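Local coordinates for sortase family protein (Clostridium perfringens, PDB 4D70) that acts as a class D sortase, a cysteine transpeptidase that probably cleaves a sorting signal in surface proteins and joins them to the cell wall, at residues G60-D65 / T73-G78. Sequence-based numbering, arbitrary orientation.
Sequences GIALID and TVIAEG
Ile75 packs its CD1 on Ile64 CB at 3.8 Å. Its CG1 lies beside the backbone N (chi1 -61°), which sends this arm along the sheet to Ile64. The other branch, CG2, meets Ile61 CG1 at 4.1 Å. Ile64 and Thr73 lie side by side and point the same way, with their CG2 methyls 3.8 Å apart. This face is tightly packed: Ile88 touches Ile64, Thr73 and Ile75, and Ile131 touches Ala62 and Ile64. Thr73 OG1 is hydrogen-bonded to Glu30 OE2. The segments are the two arms of an antiparallel beta hairpin, the first of the sortase beta-barrel. Ile64 and Thr73 exchange two backbone bonds, Ile64 N to Thr73 O at 3.0 Å and Thr73 N to Ile64 O at 2.9 Å. Further along, Ile61 and Ala62 both sit opposite Ile75 in a beta bulge. Ile61 N donates to Ile75 O, and Ile75 N to Ala62 O. Leu63 and Val74 do not meet each other; each touches backbone, Val74 CG2 on Ala62 O at 3.4 Å and Leu63 CB on Thr73 O at 3.7 Å. Helix 29-39 packs on both residues. The looser side is at Gly60, Ile61 and Leu63, all partly exposed. There Ile61 CD1 lies 3.9 Å from Glu77 OE1, which is hydrogen-bonded to His90 ND1.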
loop_
_atom_site.group_PDB
_atom_site.type_symbol
_atom_site.label_atom_id
_atom_site.label_comp_id
_atom_site.label_asym_id
_atom_site.label_seq_id
_atom_site.Cartn_x
_atom_site.Cartn_y
_atom_site.Cartn_z
ATOM N N GLY A 60 -1.213 7.492 -8.774
ATOM C CA GLY A 60 -1.265 6.047 -8.679
ATOM C C GLY A 60 0.078 5.429 -8.938
ATOM O O GLY A 60 0.778 5.840 -9.871
ATOM N N ILE A 61 0.483 4.460 -8.093
ATOM C CA ILE A 61 1.743 3.761 -8.339
ATOM C C ILE A 61 1.626 2.248 -8.469
ATOM O O ILE A 61 2.551 1.617 -8.911
ATOM C CB ILE A 61 2.776 4.096 -7.231
ATOM C CG1 ILE A 61 2.291 3.572 -5.883
ATOM C CG2 ILE A 61 3.047 5.596 -7.179
ATOM C CD1 ILE A 61 3.371 3.539 -4.874
ATOM N N ALA A 62 0.508 1.693 -8.025
ATOM C CA ALA A 62 0.260 0.264 -8.095
ATOM C C ALA A 62 -1.218 0.029 -7.860
ATOM O O ALA A 62 -1.919 0.847 -7.253
ATOM C CB ALA A 62 1.073 -0.486 -7.007
ATOM N N LEU A 63 -1.645 -1.132 -8.273
ATOM C CA LEU A 63 -2.887 -1.661 -7.872
ATOM C C LEU A 63 -2.653 -2.609 -6.695
ATOM O O LEU A 63 -1.607 -3.243 -6.563
ATOM C CB LEU A 63 -3.481 -2.516 -9.007
ATOM C CG LEU A 63 -3.776 -1.809 -10.362
ATOM C CD1 LEU A 63 -4.367 -2.848 -11.313
ATOM C CD2 LEU A 63 -4.724 -0.616 -10.227
ATOM N N ILE A 64 -3.631 -2.679 -5.857
ATOM C CA ILE A 64 -3.667 -3.632 -4.765
ATOM C C ILE A 64 -4.937 -4.459 -4.849
ATOM O O ILE A 64 -6.057 -3.940 -4.955
ATOM C CB ILE A 64 -3.541 -2.924 -3.399
ATOM C CG1 ILE A 64 -3.557 -3.951 -2.241
ATOM C CG2 ILE A 64 -4.666 -1.885 -3.179
ATOM C CD1 ILE A 64 -2.989 -3.400 -0.936
ATOM N N ASP A 65 -4.773 -5.771 -4.775
ATOM C CA ASP A 65 -5.886 -6.714 -4.683
ATOM C C ASP A 65 -5.677 -7.649 -3.520
ATOM O O ASP A 65 -4.623 -8.258 -3.395
ATOM C CB ASP A 65 -5.951 -7.543 -5.973
ATOM C CG ASP A 65 -6.274 -6.692 -7.172
ATOM O OD1 ASP A 65 -7.478 -6.393 -7.333
ATOM O OD2 ASP A 65 -5.335 -6.233 -7.864
ATOM N N THR A 73 -8.186 -1.991 -5.505
ATOM C CA THR A 73 -8.094 -0.564 -5.743
ATOM C C THR A 73 -6.677 -0.180 -6.108
ATOM O O THR A 73 -5.953 -0.974 -6.682
ATOM C CB THR A 73 -8.694 0.249 -4.573
ATOM O OG1 THR A 73 -8.754 1.638 -4.929
ATOM C CG2 THR A 73 -7.859 0.128 -3.293
ATOM N N VAL A 74 -6.326 1.070 -5.849
ATOM C CA VAL A 74 -5.106 1.672 -6.297
ATOM C C VAL A 74 -4.370 2.223 -5.073
ATOM O O VAL A 74 -4.995 2.519 -4.061
ATOM C CB VAL A 74 -5.374 2.844 -7.273
ATOM C CG1 VAL A 74 -6.108 3.997 -6.579
ATOM C CG2 VAL A 74 -4.107 3.354 -7.896
ATOM N N ILE A 75 -3.048 2.318 -5.201
ATOM C CA ILE A 75 -2.193 2.928 -4.208
ATOM C C ILE A 75 -1.655 4.196 -4.745
ATOM O O ILE A 75 -1.087 4.193 -5.803
ATOM C CB ILE A 75 -1.070 2.003 -3.768
ATOM C CG1 ILE A 75 -1.706 0.741 -3.130
ATOM C CG2 ILE A 75 -0.145 2.717 -2.733
ATOM C CD1 ILE A 75 -0.745 -0.399 -2.984
ATOM N N ALA A 76 -1.832 5.281 -3.992
ATOM C CA ALA A 76 -1.257 6.597 -4.394
ATOM C C ALA A 76 0.087 6.845 -3.747
ATOM O O ALA A 76 0.356 6.348 -2.669
ATOM C CB ALA A 76 -2.211 7.720 -4.010
ATOM N N GLU A 77 0.920 7.663 -4.368
ATOM C CA GLU A 77 2.127 8.111 -3.721
ATOM C C GLU A 77 1.890 9.124 -2.625
ATOM O O GLU A 77 1.086 10.021 -2.762
ATOM C CB GLU A 77 3.098 8.704 -4.740
ATOM C CG GLU A 77 4.434 9.190 -4.172
ATOM C CD GLU A 77 5.298 8.102 -3.547
ATOM O OE1 GLU A 77 4.918 6.916 -3.583
ATOM O OE2 GLU A 77 6.370 8.429 -2.998
ATOM N N GLY A 78 2.583 8.948 -1.499
ATOM C CA GLY A 78 2.491 9.856 -0.391
ATOM C C GLY A 78 1.641 9.390 0.748
ATOM O O GLY A 78 0.748 8.544 0.582
#